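Local structure of BH2621 protein (2QML) at residues A[23-28]-A[32-37]; A[62-67]-A[82-87]. The protein is probably an N-acyltransferase of the GNAT family that transfers fatty acyl groups in siderophore biosynthesis. All blocks are in the same frame, centred on the assembly; numbering follows the deposited sequence.

How the interactions relate
Both contacts place a helix against the same face of the central sheet, and their centres are about 8 Å apart. Interaction 1 brings helix 32-38 to the end of strand 20-26, and interaction 2 brings helix 54-65 to strand 80-89. Leu35 CD2 of interaction 1 lies 3.8 Å from Tyr84 CD1 of interaction 2. Leu65 CD2 packs 3.4 Å from Val27 O. On the other face, Phe24 CE2 lies 3.5 Å from Trp85 NE1, and both rings meet helix 123-135. GNAT enzymes typically bind their acyl donor between two parallel strands, probably 106-112 and 142-145 here, further along the sheet.

Interaction 1. Residues A[23-28]-A[32-37]; sequences SFRHVT and VDMLHS
Arg25 NH2, which touches CE of selenomethionine Met34 at 3.9 Å, also forms a salt bridge with OD1 of Asp31. The other nitrogen, Arg25 NH1, donates to His26 O at 3.1 Å. This bond is bent, with an N-H...O angle of 135°, and the donor is tilted out of the carbonyl plane. His26 O nevertheless lies close to the guanidinium plane. The two bonds together limit rotation of the group. The Arg25 chain runs extended from CG to NE, which carries the guanidinium out from strand 20-26 to the helix. Met34 comes from the opposite direction, and its chain bends at the last torsion (chi3 70°). Its methyl meets the guanidinium obliquely.

Deeper in, Val27 and Leu35 reach toward each other tip to tip, with Val27 CG1 and Leu35 CD1 3.8 Å apart. Both are buried. Val27 also touches Leu72 and Val74, and Leu35 touches Tyr57 and Tyr84. The turn between strand and helix is short, and Asp31 OD2 accepts from Thr28 N within it. Apolar contact thus joins helix 32-38 to the strand end, while Asp31 links the Arg25 guanidinium to the connecting turn.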
ATOM      1  N   SER A  23      -6.151   0.118  12.384  1.00 22.66           N
ATOM      2  CA  SER A  23      -6.640  -1.240  12.149  1.00 25.95           C
ATOM      3  C   SER A  23      -6.864  -1.508  10.664  1.00 26.91           C
ATOM      4  O   SER A  23      -7.322  -0.666   9.884  1.00 27.11           O
ATOM      5  CB  SER A  23      -7.870  -1.552  12.934  1.00 29.79           C
ATOM      6  OG  SER A  23      -8.880  -0.644  12.737  1.00 30.73           O
ATOM      7  N   PHE A  24      -6.464  -2.711  10.310  1.00 23.64           N
ATOM      8  CA  PHE A  24      -6.498  -3.194   8.923  1.00 24.06           C
ATOM      9  C   PHE A  24      -7.297  -4.476   8.830  1.00 23.99           C
ATOM     10  O   PHE A  24      -7.046  -5.436   9.576  1.00 21.76           O
ATOM     11  CB  PHE A  24      -5.089  -3.471   8.440  1.00 22.40           C
ATOM     12  CG  PHE A  24      -4.267  -2.252   8.150  1.00 22.94           C
ATOM     13  CD1 PHE A  24      -3.719  -1.519   9.191  1.00 25.40           C
ATOM     14  CD2 PHE A  24      -3.959  -1.894   6.862  1.00 27.02           C
ATOM     15  CE1 PHE A  24      -2.897  -0.401   8.941  1.00 25.80           C
ATOM     16  CE2 PHE A  24      -3.152  -0.757   6.594  1.00 26.29           C
ATOM     17  CZ  PHE A  24      -2.650  -0.022   7.628  1.00 23.69           C
ATOM     18  N   ARG A  25      -8.252  -4.517   7.919  1.00 20.17           N
ATOM     19  CA  ARG A  25      -9.102  -5.664   7.731  1.00 21.65           C
ATOM     20  C   ARG A  25      -9.174  -6.007   6.270  1.00 20.48           C
ATOM     21  O   ARG A  25      -8.944  -5.169   5.419  1.00 20.53           O
ATOM     22  CB  ARG A  25     -10.516  -5.395   8.259  1.00 22.17           C
ATOM     23  CG  ARG A  25     -11.297  -4.264   7.589  1.00 21.34           C
ATOM     24  CD  ARG A  25     -12.749  -4.275   7.935  1.00 22.60           C
ATOM     25  NE  ARG A  25     -13.499  -3.183   7.318  1.00 23.09           N
ATOM     26  CZ  ARG A  25     -13.968  -3.217   6.078  1.00 26.95           C
ATOM     27  NH1 ARG A  25     -13.693  -4.228   5.303  1.00 24.10           N
ATOM     28  NH2 ARG A  25     -14.656  -2.197   5.591  1.00 23.55           N
ATOM     29  N   HIS A  26      -9.555  -7.239   6.000  1.00 22.08           N
ATOM     30  CA  HIS A  26      -9.784  -7.689   4.641  1.00 21.93           C
ATOM     31  C   HIS A  26     -10.973  -6.962   4.056  1.00 21.32           C
ATOM     32  O   HIS A  26     -12.004  -6.733   4.704  1.00 21.83           O
ATOM     33  CB  HIS A  26     -10.015  -9.201   4.543  1.00 22.95           C
ATOM     34  CG  HIS A  26      -8.788 -10.018   4.780  1.00 22.57           C
ATOM     35  ND1 HIS A  26      -8.839 -11.370   4.999  1.00 29.52           N
ATOM     36  CD2 HIS A  26      -7.497  -9.659   4.990  1.00 23.63           C
ATOM     37  CE1 HIS A  26      -7.617 -11.830   5.212  1.00 32.53           C
ATOM     38  NE2 HIS A  26      -6.775 -10.817   5.200  1.00 24.24           N
ATOM     39  N   VAL A  27     -10.794  -6.543   2.811  1.00 21.27           N
ATOM     40  CA  VAL A  27     -11.893  -6.016   2.053  1.00 20.37           C
ATOM     41  C   VAL A  27     -12.938  -7.158   1.774  1.00 20.25           C
ATOM     42  O   VAL A  27     -12.593  -8.347   1.619  1.00 22.29           O
ATOM     43  CB  VAL A  27     -11.375  -5.404   0.743  1.00 19.73           C
ATOM     44  CG1 VAL A  27     -12.518  -5.158  -0.259  1.00 18.99           C
ATOM     45  CG2 VAL A  27     -10.517  -4.128   0.999  1.00 19.20           C
ATOM     46  N   THR A  28     -14.204  -6.773   1.693  1.00 22.70           N
ATOM     47  CA  THR A  28     -15.289  -7.639   1.298  1.00 21.65           C
ATOM     48  C   THR A  28     -16.144  -6.921   0.265  1.00 24.76           C
ATOM     49  O   THR A  28     -16.002  -5.738   0.059  1.00 23.47           O
ATOM     50  CB  THR A  28     -16.218  -8.084   2.480  1.00 23.14           C
ATOM     51  OG1 THR A  28     -17.080  -7.014   2.862  1.00 23.64           O
ATOM     52  CG2 THR A  28     -15.381  -8.524   3.659  1.00 22.32           C
ATOM     53  N   VAL A  32     -17.935  -2.272  -1.532  1.00 21.49           N
ATOM     54  CA  VAL A  32     -17.867  -1.815  -2.920  1.00 21.80           C
ATOM     55  C   VAL A  32     -18.305  -0.373  -3.097  1.00 21.17           C
ATOM     56  O   VAL A  32     -17.659   0.337  -3.880  1.00 19.50           O
ATOM     57  CB  VAL A  32     -18.616  -2.779  -3.899  1.00 22.85           C
ATOM     58  CG1 VAL A  32     -20.101  -2.748  -3.711  1.00 25.32           C
ATOM     59  CG2 VAL A  32     -18.218  -2.411  -5.368  1.00 25.11           C
ATOM     60  N   ASP A  33     -19.375   0.065  -2.445  1.00 20.86           N
ATOM     61  CA  ASP A  33     -19.817   1.449  -2.619  1.00 22.38           C
ATOM     62  C   ASP A  33     -18.779   2.452  -2.079  1.00 19.25           C
ATOM     63  O   ASP A  33     -18.521   3.498  -2.690  1.00 21.36           O
ATOM     64  CB  ASP A  33     -21.189   1.673  -1.968  1.00 22.57           C
ATOM     65  CG  ASP A  33     -22.262   0.746  -2.534  1.00 29.98           C
ATOM     66  OD1 ASP A  33     -22.491   0.708  -3.734  1.00 33.11           O
ATOM     67  OD2 ASP A  33     -22.871   0.021  -1.752  1.00 49.02           O
HETATM   68  N   MSE A  34     -18.229   2.155  -0.917  1.00 20.63           N
HETATM   69  CA  MSE A  34     -17.243   3.015  -0.311  1.00 22.40           C
HETATM   70  C   MSE A  34     -15.984   3.090  -1.154  1.00 23.16           C
HETATM   71  O   MSE A  34     -15.467   4.175  -1.405  1.00 21.61           O
HETATM   72  CB  MSE A  34     -16.882   2.503   1.092  1.00 19.98           C
HETATM   73  CG  MSE A  34     -15.798   3.314   1.778  1.00 20.14           C
HETATM   74 SE   MSE A  34     -15.600   2.729   3.626  0.75 26.28          SE
HETATM   75  CE  MSE A  34     -14.819   1.022   3.380  1.00 21.33           C
ATOM     76  N   LEU A  35     -15.494   1.947  -1.589  1.00 21.03           N
ATOM     77  CA  LEU A  35     -14.278   1.880  -2.399  1.00 22.55           C
ATOM     78  C   LEU A  35     -14.503   2.595  -3.753  1.00 21.40           C
ATOM     79  O   LEU A  35     -13.633   3.342  -4.252  1.00 19.18           O
ATOM     80  CB  LEU A  35     -13.800   0.444  -2.567  1.00 21.06           C
ATOM     81  CG  LEU A  35     -13.293  -0.243  -1.298  1.00 22.54           C
ATOM     82  CD1 LEU A  35     -12.894  -1.671  -1.625  1.00 21.82           C
ATOM     83  CD2 LEU A  35     -12.157   0.544  -0.682  1.00 24.78           C
ATOM     84  N   HIS A  36     -15.676   2.374  -4.348  1.00 21.99           N
ATOM     85  CA  HIS A  36     -16.063   3.053  -5.604  1.00 22.31           C
ATOM     86  C   HIS A  36     -16.008   4.583  -5.457  1.00 22.57           C
ATOM     87  O   HIS A  36     -15.512   5.292  -6.321  1.00 20.31           O
ATOM     88  CB  HIS A  36     -17.439   2.566  -6.018  1.00 21.70           C
ATOM     89  CG  HIS A  36     -17.987   3.268  -7.218  1.00 18.34           C
ATOM     90  ND1 HIS A  36     -18.960   4.239  -7.122  1.00 23.89           N
ATOM     91  CD2 HIS A  36     -17.661   3.179  -8.530  1.00 21.00           C
ATOM     92  CE1 HIS A  36     -19.226   4.694  -8.329  1.00 23.45           C
ATOM     93  NE2 HIS A  36     -18.466   4.061  -9.201  1.00 23.31           N
ATOM     94  N   SER A  37     -16.493   5.098  -4.328  1.00 20.69           N
ATOM     95  CA  SER A  37     -16.422   6.530  -4.018  1.00 22.19           C
ATOM     96  C   SER A  37     -14.947   7.005  -3.928  1.00 21.50           C
ATOM     97  O   SER A  37     -14.559   8.046  -4.502  1.00 19.83           O
ATOM     98  CB  SER A  37     -17.160   6.827  -2.719  1.00 24.28           C
ATOM     99  OG  SER A  37     -17.105   8.198  -2.461  1.00 24.12           O
TER

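Interaction 2. Residues A[62-67]-A[82-87]; sequences QTFLND and MSYWES
Phe64 and Glu86 bury the most surface here, and Tyr84 adds a smaller share. The carboxylate of Glu86 meets the Phe64 ring at its edge. Glu86 OE2 lies near the ring plane, 3.4 Å from both Phe64 CD2 and Phe64 CE2. Glu86 OE1 is a little further off, 3.7 Å from Phe64 CE2. The carboxylate carbon, Glu86 CD, also lies in the ring plane, 3.8 Å from Phe64 CE2. The ring and carboxylate planes are 60° apart, and the two side chains cross at about a right angle. The ring's C-H edge carries slight positive charge, so this approach probably suits an acidic oxygen. Phe64 has chi1 at -94°, a turn well off a staggered position that brings CD2 and CE2 to the carboxylate. Glu86 is extended beyond CG, which carries its carboxylate from the strand up to the ring.

Tyr84 OH donates to Glu86 OE2 over a short 2.5 Å. Glu86 OE2 receives it on its anti lone pair, the one away from OE1. The bond helps hold the carboxylate in its rotation. Tyr84 OH also lies obliquely to the Phe64 ring, 4.4 Å from Phe64 CD2. The same OE2 thus meets both the hydroxyl and the ring edge.

The contact packs helix 54-65 against the antiparallel part of a GNAT sheet, whose strands 70-77 and 80-89 form a hairpin. Met82, a selenomethionine, and Ser83 both face Gly75 in a classic beta bulge of this hairpin. Trp85 points to the opposite face of strand 80-89, toward helix 123-135.

Phe64 rests on Leu72 and Gln70 of the neighbouring strand, and its ring also meets His60. Gln70 and His109 touch Glu86.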
ATOM      1  N   GLN A  62     -14.614  -7.936  -7.280  1.00 21.90           N
ATOM      2  CA  GLN A  62     -14.831  -9.383  -7.153  1.00 23.55           C
ATOM      3  C   GLN A  62     -13.680 -10.196  -7.708  1.00 24.35           C
ATOM      4  O   GLN A  62     -13.204 -11.126  -7.066  1.00 23.65           O
ATOM      5  CB  GLN A  62     -16.135  -9.700  -7.854  1.00 26.33           C
ATOM      6  CG  GLN A  62     -16.692 -11.029  -7.673  1.00 32.47           C
ATOM      7  CD  GLN A  62     -18.074 -11.049  -8.243  1.00 43.34           C
ATOM      8  OE1 GLN A  62     -18.271 -10.788  -9.437  1.00 44.31           O
ATOM      9  NE2 GLN A  62     -19.048 -11.312  -7.394  1.00 39.72           N
ATOM     10  N   THR A  63     -13.167  -9.808  -8.875  1.00 23.40           N
ATOM     11  CA  THR A  63     -12.072 -10.517  -9.492  1.00 22.53           C
ATOM     12  C   THR A  63     -10.820 -10.420  -8.596  1.00 22.99           C
ATOM     13  O   THR A  63     -10.154 -11.423  -8.356  1.00 21.56           O
ATOM     14  CB  THR A  63     -11.814  -9.957 -10.866  1.00 23.94           C
ATOM     15  OG1 THR A  63     -13.015 -10.077 -11.658  1.00 25.71           O
ATOM     16  CG2 THR A  63     -10.696 -10.718 -11.574  1.00 22.86           C
ATOM     17  N   PHE A  64     -10.521  -9.239  -8.089  1.00 22.40           N
ATOM     18  CA  PHE A  64      -9.348  -9.020  -7.230  1.00 21.83           C
ATOM     19  C   PHE A  64      -9.477  -9.750  -5.914  1.00 23.21           C
ATOM     20  O   PHE A  64      -8.505 -10.284  -5.444  1.00 24.25           O
ATOM     21  CB  PHE A  64      -9.088  -7.525  -7.001  1.00 22.11           C
ATOM     22  CG  PHE A  64      -8.092  -6.933  -7.964  1.00 21.71           C
ATOM     23  CD1 PHE A  64      -7.987  -7.428  -9.248  1.00 23.52           C
ATOM     24  CD2 PHE A  64      -7.247  -5.892  -7.601  1.00 22.10           C
ATOM     25  CE1 PHE A  64      -7.039  -6.920 -10.130  1.00 26.36           C
ATOM     26  CE2 PHE A  64      -6.309  -5.400  -8.490  1.00 23.36           C
ATOM     27  CZ  PHE A  64      -6.213  -5.919  -9.763  1.00 21.49           C
ATOM     28  N   LEU A  65     -10.680  -9.844  -5.378  1.00 20.50           N
ATOM     29  CA  LEU A  65     -10.907 -10.595  -4.117  1.00 22.99           C
ATOM     30  C   LEU A  65     -10.709 -12.094  -4.306  1.00 26.64           C
ATOM     31  O   LEU A  65     -10.344 -12.781  -3.348  1.00 28.91           O
ATOM     32  CB  LEU A  65     -12.279 -10.292  -3.546  1.00 21.55           C
ATOM     33  CG  LEU A  65     -12.495  -8.907  -2.909  1.00 21.83           C
ATOM     34  CD1 LEU A  65     -13.948  -8.661  -2.581  1.00 25.58           C
ATOM     35  CD2 LEU A  65     -11.589  -8.650  -1.653  1.00 22.62           C
ATOM     36  N   ASN A  66     -10.893 -12.601  -5.517  1.00 26.71           N
ATOM     37  CA  ASN A  66     -10.686 -14.016  -5.829  1.00 27.64           C
ATOM     38  C   ASN A  66      -9.261 -14.303  -6.345  1.00 30.21           C
ATOM     39  O   ASN A  66      -8.995 -15.429  -6.715  1.00 36.34           O
ATOM     40  CB  ASN A  66     -11.745 -14.488  -6.851  1.00 27.94           C
ATOM     41  CG  ASN A  66     -13.214 -14.349  -6.355  1.00 32.38           C
ATOM     42  OD1 ASN A  66     -13.489 -14.368  -5.157  1.00 47.47           O
ATOM     43  ND2 ASN A  66     -14.175 -14.248  -7.317  1.00 39.39           N
ATOM     44  N   ASP A  67      -8.366 -13.312  -6.371  1.00 27.70           N
ATOM     45  CA  ASP A  67      -6.973 -13.384  -6.884  1.00 28.54           C
ATOM     46  C   ASP A  67      -6.078 -13.827  -5.747  1.00 36.70           C
ATOM     47  O   ASP A  67      -6.002 -13.171  -4.709  1.00 35.31           O
ATOM     48  CB  ASP A  67      -6.535 -12.039  -7.443  1.00 29.67           C
ATOM     49  CG  ASP A  67      -5.075 -11.982  -7.937  1.00 29.38           C
ATOM     50  OD1 ASP A  67      -4.207 -12.729  -7.479  1.00 35.18           O
ATOM     51  OD2 ASP A  67      -4.791 -11.095  -8.784  1.00 38.29           O
HETATM   52  N   MSE A  82     -10.361   4.659   5.882  1.00 19.01           N
HETATM   53  CA  MSE A  82      -9.899   5.808   5.079  1.00 19.43           C
HETATM   54  C   MSE A  82      -8.740   5.510   4.112  1.00 22.71           C
HETATM   55  O   MSE A  82      -8.211   6.399   3.475  1.00 20.05           O
HETATM   56  CB  MSE A  82      -9.567   6.979   6.029  1.00 19.69           C
HETATM   57  CG  MSE A  82      -8.752   6.633   7.290  1.00 19.95           C
HETATM   58 SE   MSE A  82      -7.042   5.775   6.985  0.75 24.18          SE
HETATM   59  CE  MSE A  82      -6.108   7.331   6.217  1.00 21.84           C
ATOM     60  N   SER A  83      -8.412   4.234   3.948  1.00 21.00           N
ATOM     61  CA  SER A  83      -7.326   3.828   3.076  1.00 22.30           C
ATOM     62  C   SER A  83      -7.549   2.421   2.516  1.00 19.65           C
ATOM     63  O   SER A  83      -8.199   1.559   3.127  1.00 20.41           O
ATOM     64  CB  SER A  83      -5.988   3.960   3.811  1.00 19.57           C
ATOM     65  OG  SER A  83      -5.947   3.132   4.944  1.00 18.89           O
ATOM     66  N   TYR A  84      -7.018   2.208   1.335  1.00 20.23           N
ATOM     67  CA  TYR A  84      -7.151   0.959   0.601  1.00 20.53           C
ATOM     68  C   TYR A  84      -5.730   0.505   0.251  1.00 21.65           C
ATOM     69  O   TYR A  84      -4.897   1.321  -0.157  1.00 20.56           O
ATOM     70  CB  TYR A  84      -8.089   1.120  -0.611  1.00 22.73           C
ATOM     71  CG  TYR A  84      -8.091  -0.021  -1.612  1.00 23.25           C
ATOM     72  CD1 TYR A  84      -8.871  -1.173  -1.421  1.00 21.70           C
ATOM     73  CD2 TYR A  84      -7.324   0.047  -2.762  1.00 23.97           C
ATOM     74  CE1 TYR A  84      -8.889  -2.203  -2.350  1.00 22.79           C
ATOM     75  CE2 TYR A  84      -7.358  -0.961  -3.682  1.00 20.27           C
ATOM     76  CZ  TYR A  84      -8.120  -2.096  -3.449  1.00 20.52           C
ATOM     77  OH  TYR A  84      -8.135  -3.103  -4.371  1.00 20.88           O
ATOM     78  N   TRP A  85      -5.535  -0.800   0.345  1.00 21.47           N
ATOM     79  CA  TRP A  85      -4.241  -1.417   0.222  1.00 21.15           C
ATOM     80  C   TRP A  85      -4.327  -2.712  -0.568  1.00 20.90           C
ATOM     81  O   TRP A  85      -5.254  -3.523  -0.390  1.00 20.86           O
ATOM     82  CB  TRP A  85      -3.640  -1.718   1.629  1.00 20.38           C
ATOM     83  CG  TRP A  85      -3.683  -0.557   2.552  1.00 19.23           C
ATOM     84  CD1 TRP A  85      -4.798  -0.051   3.193  1.00 23.52           C
ATOM     85  CD2 TRP A  85      -2.607   0.312   2.868  1.00 18.12           C
ATOM     86  NE1 TRP A  85      -4.465   1.011   3.887  1.00 21.81           N
ATOM     87  CE2 TRP A  85      -3.145   1.317   3.716  1.00 20.30           C
ATOM     88  CE3 TRP A  85      -1.249   0.358   2.537  1.00 22.39           C
ATOM     89  CZ2 TRP A  85      -2.370   2.348   4.247  1.00 23.65           C
ATOM     90  CZ3 TRP A  85      -0.475   1.354   3.089  1.00 21.37           C
ATOM     91  CH2 TRP A  85      -1.039   2.339   3.923  1.00 23.07           C
ATOM     92  N   GLU A  86      -3.379  -2.903  -1.479  1.00 20.59           N
ATOM     93  CA  GLU A  86      -3.201  -4.177  -2.157  1.00 19.71           C
ATOM     94  C   GLU A  86      -1.780  -4.629  -1.791  1.00 21.98           C
ATOM     95  O   GLU A  86      -0.800  -4.042  -2.167  1.00 21.13           O
ATOM     96  CB  GLU A  86      -3.418  -4.064  -3.657  1.00 21.47           C
ATOM     97  CG  GLU A  86      -4.808  -3.665  -4.030  1.00 21.68           C
ATOM     98  CD  GLU A  86      -5.001  -3.400  -5.520  1.00 22.21           C
ATOM     99  OE1 GLU A  86      -4.002  -3.434  -6.291  1.00 25.56           O
ATOM    100  OE2 GLU A  86      -6.173  -3.145  -5.920  1.00 23.62           O
ATOM    101  N   SER A  87      -1.709  -5.706  -1.058  1.00 22.54           N
ATOM    102  CA  SER A  87      -0.470  -6.402  -0.674  1.00 22.59           C
ATOM    103  C   SER A  87      -0.287  -7.627  -1.601  1.00 24.18           C
ATOM    104  O   SER A  87      -1.172  -8.483  -1.708  1.00 23.61           O
ATOM    105  CB  SER A  87      -0.557  -6.800   0.783  1.00 24.45           C
ATOM    106  OG  SER A  87       0.524  -7.593   1.152  1.00 22.74           O
TER